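Local coordinates for hydrolase (Thermococcus thioreducens, PDB 6IAH), which is a magnesium-binding phosphatase of the haloacid dehalogenase superfamily, probably able to act on phosphoglycolate among other substrates, at residues A[179-189]-A[203-214]. Numbering follows the deposited sequence.
Sequences KPDPRALWELV and DELFVENYRGKY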
# COMPACT_ATOMS: atom_id res chain seq x y z
N LYS A 179 -9.47 0.07 -5.11
CA LYS A 179 -9.91 1.44 -4.89
C LYS A 179 -9.32 2.29 -6.05
O LYS A 179 -8.20 2.01 -6.45
CB LYS A 179 -9.38 2.00 -3.55
CG LYS A 179 -10.03 1.28 -2.37
CD LYS A 179 -9.58 1.83 -1.05
CE LYS A 179 -8.20 1.34 -0.72
NZ LYS A 179 -7.67 1.81 0.58
N PRO A 180 -10.02 3.33 -6.54
CA PRO A 180 -11.22 3.85 -5.91
C PRO A 180 -12.49 3.36 -6.58
O PRO A 180 -13.48 4.07 -6.56
CB PRO A 180 -11.04 5.34 -6.06
CG PRO A 180 -10.30 5.53 -7.35
CD PRO A 180 -9.38 4.35 -7.43
N ASP A 181 -12.43 2.17 -7.13
CA ASP A 181 -13.62 1.53 -7.72
C ASP A 181 -14.66 1.24 -6.63
O ASP A 181 -14.43 0.42 -5.76
CB ASP A 181 -13.20 0.24 -8.44
CG ASP A 181 -14.35 -0.53 -9.08
OD1 ASP A 181 -15.50 -0.09 -8.92
OD2 ASP A 181 -14.12 -1.61 -9.71
N PRO A 182 -15.84 1.86 -6.73
CA PRO A 182 -16.81 1.70 -5.68
C PRO A 182 -17.39 0.29 -5.56
O PRO A 182 -17.98 -0.02 -4.53
CB PRO A 182 -17.90 2.72 -6.06
CG PRO A 182 -17.82 2.81 -7.55
CD PRO A 182 -16.36 2.70 -7.82
N ARG A 183 -17.22 -0.55 -6.55
CA ARG A 183 -17.68 -1.96 -6.48
C ARG A 183 -16.97 -2.74 -5.36
O ARG A 183 -17.50 -3.70 -4.86
CB ARG A 183 -17.41 -2.67 -7.81
CG ARG A 183 -18.16 -2.09 -9.00
CD ARG A 183 -17.57 -2.55 -10.34
NE ARG A 183 -18.23 -1.87 -11.45
CZ ARG A 183 -18.03 -0.61 -11.84
NH1 ARG A 183 -17.14 0.18 -11.21
NH2 ARG A 183 -18.73 -0.11 -12.88
N ALA A 184 -15.76 -2.31 -4.97
CA ALA A 184 -15.02 -2.88 -3.85
C ALA A 184 -15.77 -2.76 -2.52
O ALA A 184 -15.76 -3.68 -1.69
CB ALA A 184 -13.62 -2.21 -3.73
N LEU A 185 -16.44 -1.62 -2.33
CA LEU A 185 -17.16 -1.37 -1.13
C LEU A 185 -18.51 -2.06 -1.24
O LEU A 185 -18.97 -2.70 -0.27
CB LEU A 185 -17.27 0.15 -0.88
CG LEU A 185 -17.87 0.57 0.48
CD1 LEU A 185 -17.29 -0.11 1.76
CD2 LEU A 185 -17.78 2.10 0.57
N TRP A 186 -19.13 -2.00 -2.40
CA TRP A 186 -20.42 -2.68 -2.58
C TRP A 186 -20.29 -4.16 -2.34
O TRP A 186 -21.16 -4.78 -1.73
CB TRP A 186 -20.95 -2.44 -3.99
CG TRP A 186 -22.17 -3.20 -4.26
CD1 TRP A 186 -22.26 -4.42 -4.86
CD2 TRP A 186 -23.50 -2.83 -3.89
NE1 TRP A 186 -23.59 -4.81 -4.92
CE2 TRP A 186 -24.36 -3.84 -4.34
CE3 TRP A 186 -24.04 -1.71 -3.26
CZ2 TRP A 186 -25.76 -3.77 -4.16
CZ3 TRP A 186 -25.43 -1.63 -3.10
CH2 TRP A 186 -26.27 -2.65 -3.55
N GLU A 187 -19.20 -4.74 -2.82
CA GLU A 187 -18.87 -6.14 -2.57
C GLU A 187 -19.05 -6.56 -1.11
O GLU A 187 -19.57 -7.63 -0.83
CB GLU A 187 -17.41 -6.42 -2.99
CG GLU A 187 -17.01 -7.89 -3.04
CD GLU A 187 -17.99 -8.73 -3.87
OE1 GLU A 187 -18.65 -8.14 -4.77
OE2 GLU A 187 -18.13 -9.96 -3.56
N LEU A 188 -18.57 -5.72 -0.20
CA LEU A 188 -18.66 -5.98 1.22
C LEU A 188 -20.04 -5.65 1.78
O LEU A 188 -20.66 -6.49 2.42
CB LEU A 188 -17.64 -5.15 2.00
CG LEU A 188 -16.27 -5.68 2.31
CD1 LEU A 188 -15.68 -4.79 3.38
CD2 LEU A 188 -16.35 -7.14 2.74
N VAL A 189 -20.48 -4.40 1.60
CA VAL A 189 -21.60 -3.87 2.36
C VAL A 189 -22.96 -4.09 1.69
O VAL A 189 -23.95 -4.09 2.36
CB VAL A 189 -21.41 -2.42 2.80
CG1 VAL A 189 -20.07 -2.26 3.54
CG2 VAL A 189 -21.47 -1.41 1.64
N ASP A 203 -8.75 7.28 -0.87
CA ASP A 203 -9.80 6.70 -0.01
C ASP A 203 -11.07 7.55 0.01
O ASP A 203 -12.21 7.03 -0.07
CB ASP A 203 -9.29 6.49 1.42
CG ASP A 203 -8.15 5.47 1.50
OD1 ASP A 203 -8.20 4.41 0.80
OD2 ASP A 203 -7.18 5.76 2.25
N GLU A 204 -10.87 8.86 0.05
CA GLU A 204 -11.99 9.81 0.02
C GLU A 204 -12.76 9.73 -1.28
O GLU A 204 -14.00 9.61 -1.30
CB GLU A 204 -11.49 11.23 0.26
CG GLU A 204 -12.63 12.19 0.53
CD GLU A 204 -12.21 13.37 1.38
OE1 GLU A 204 -11.12 13.84 1.10
OE2 GLU A 204 -12.95 13.79 2.34
N LEU A 205 -12.00 9.67 -2.38
CA LEU A 205 -12.56 9.51 -3.71
C LEU A 205 -13.33 8.22 -3.88
O LEU A 205 -14.46 8.18 -4.51
CB LEU A 205 -11.42 9.59 -4.74
CG LEU A 205 -11.71 9.30 -6.19
CD1 LEU A 205 -12.90 10.08 -6.81
CD2 LEU A 205 -10.44 9.55 -6.99
N PHE A 206 -12.74 7.14 -3.35
CA PHE A 206 -13.41 5.84 -3.31
C PHE A 206 -14.87 5.97 -2.81
O PHE A 206 -15.86 5.40 -3.39
CB PHE A 206 -12.54 4.91 -2.41
CG PHE A 206 -13.11 3.57 -2.06
CD1 PHE A 206 -13.70 2.75 -3.03
CD2 PHE A 206 -12.94 3.06 -0.76
CE1 PHE A 206 -14.13 1.47 -2.71
CE2 PHE A 206 -13.37 1.77 -0.45
CZ PHE A 206 -13.99 1.00 -1.42
N VAL A 207 -14.99 6.59 -1.65
CA VAL A 207 -16.31 6.74 -1.00
C VAL A 207 -17.18 7.79 -1.77
O VAL A 207 -18.37 7.53 -2.01
CB VAL A 207 -16.19 7.09 0.49
CG1 VAL A 207 -17.54 7.30 1.11
CG2 VAL A 207 -15.45 5.99 1.25
N GLU A 208 -16.59 8.90 -2.21
CA GLU A 208 -17.31 9.80 -3.19
C GLU A 208 -17.89 8.99 -4.36
O GLU A 208 -19.06 9.16 -4.73
CB GLU A 208 -16.40 10.89 -3.69
CG GLU A 208 -16.14 11.98 -2.67
CD GLU A 208 -14.87 12.83 -2.91
OE1 GLU A 208 -14.19 12.74 -3.94
OE2 GLU A 208 -14.52 13.61 -2.03
N ASN A 209 -17.09 8.07 -4.92
CA ASN A 209 -17.61 7.23 -6.01
C ASN A 209 -18.74 6.33 -5.60
O ASN A 209 -19.65 6.00 -6.39
CB ASN A 209 -16.50 6.36 -6.64
CG ASN A 209 -15.48 7.17 -7.43
OD1 ASN A 209 -15.77 8.26 -7.94
ND2 ASN A 209 -14.26 6.66 -7.50
N TYR A 210 -18.68 5.83 -4.37
CA TYR A 210 -19.73 4.96 -3.87
C TYR A 210 -21.05 5.72 -3.73
O TYR A 210 -22.16 5.22 -4.09
CB TYR A 210 -19.30 4.35 -2.49
CG TYR A 210 -20.31 3.32 -1.99
CD1 TYR A 210 -20.26 2.01 -2.42
CD2 TYR A 210 -21.34 3.71 -1.10
CE1 TYR A 210 -21.21 1.07 -1.99
CE2 TYR A 210 -22.26 2.80 -0.63
CZ TYR A 210 -22.21 1.48 -1.08
OH TYR A 210 -23.14 0.57 -0.64
N ARG A 211 -20.92 6.90 -3.17
CA ARG A 211 -22.05 7.84 -3.04
C ARG A 211 -22.60 8.17 -4.41
O ARG A 211 -23.81 8.23 -4.59
CB ARG A 211 -21.64 9.13 -2.34
CG ARG A 211 -21.47 8.98 -0.84
CD ARG A 211 -21.04 10.29 -0.24
NE ARG A 211 -20.32 10.07 1.01
CZ ARG A 211 -19.17 10.63 1.35
NH1 ARG A 211 -18.52 11.48 0.53
NH2 ARG A 211 -18.65 10.35 2.55
N GLY A 212 -21.72 8.35 -5.40
CA GLY A 212 -22.18 8.62 -6.76
C GLY A 212 -22.96 7.46 -7.38
O GLY A 212 -23.96 7.67 -8.04
N LYS A 213 -22.52 6.24 -7.13
CA LYS A 213 -23.07 5.06 -7.81
C LYS A 213 -24.13 4.32 -7.03
O LYS A 213 -25.11 3.84 -7.62
CB LYS A 213 -21.93 4.08 -8.15
CG LYS A 213 -22.32 2.99 -9.14
CD LYS A 213 -21.09 2.24 -9.61
CE LYS A 213 -21.46 0.96 -10.32
NZ LYS A 213 -21.87 1.29 -11.69
N TYR A 214 -23.93 4.19 -5.72
CA TYR A 214 -24.76 3.27 -4.95
C TYR A 214 -25.63 3.96 -3.96
O TYR A 214 -26.82 3.71 -3.95
CB TYR A 214 -23.90 2.21 -4.28
CG TYR A 214 -23.18 1.31 -5.25
CD1 TYR A 214 -23.86 0.32 -5.94
CD2 TYR A 214 -21.79 1.41 -5.42
CE1 TYR A 214 -23.20 -0.52 -6.80
CE2 TYR A 214 -21.12 0.59 -6.28
CZ TYR A 214 -21.81 -0.38 -6.95
OH TYR A 214 -21.08 -1.16 -7.77
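A loop and the helix after it pack crosswise on a second helix, from K179 against D203 to W186 against Y214, on one side of the parallel sheet of this HAD core; helices 183-189 and 203-213 cross at -70°, their axes 9.6 Å apart. At the active-site end K179 NZ meets the syn side of D203 OD1 at 2.7 Å, a salt bridge, and also pairs with magnesium ligand D6. The K179 chain lies over the face of F206, its CG 3.7 Å from the ring centroid, and a bend at chi3 (-76°) then helps set the direction of its amine end. The carbonyl oxygens of P180 and D181 come to that ring's edge, while L185 CB packs 3.4 Å from F206 CZ. Behind a cis peptide bond, P180 rests on the helix at F206; its O takes a nearly straight bond from N209 ND2 (2.9 Å), reached from above the carbonyl plane. P182 then packs against Y210, whose ring has L185 CD2 over one face and Y214 CB over the other. At the outer end the W186 five-membered ring and Y214 form an offset stack, centroids 4.6 Å apart, with K213 CG on the far face of the tyrosine. A serine in place of Y214 would probably leave the W186 indole without its stacking partner and freer to turn. Charge pairing beside the magnesium site thus gives way to peripheral aromatic packing, with K179 held between two aspartates, consistent with the motif III lysine of HAD phosphatases.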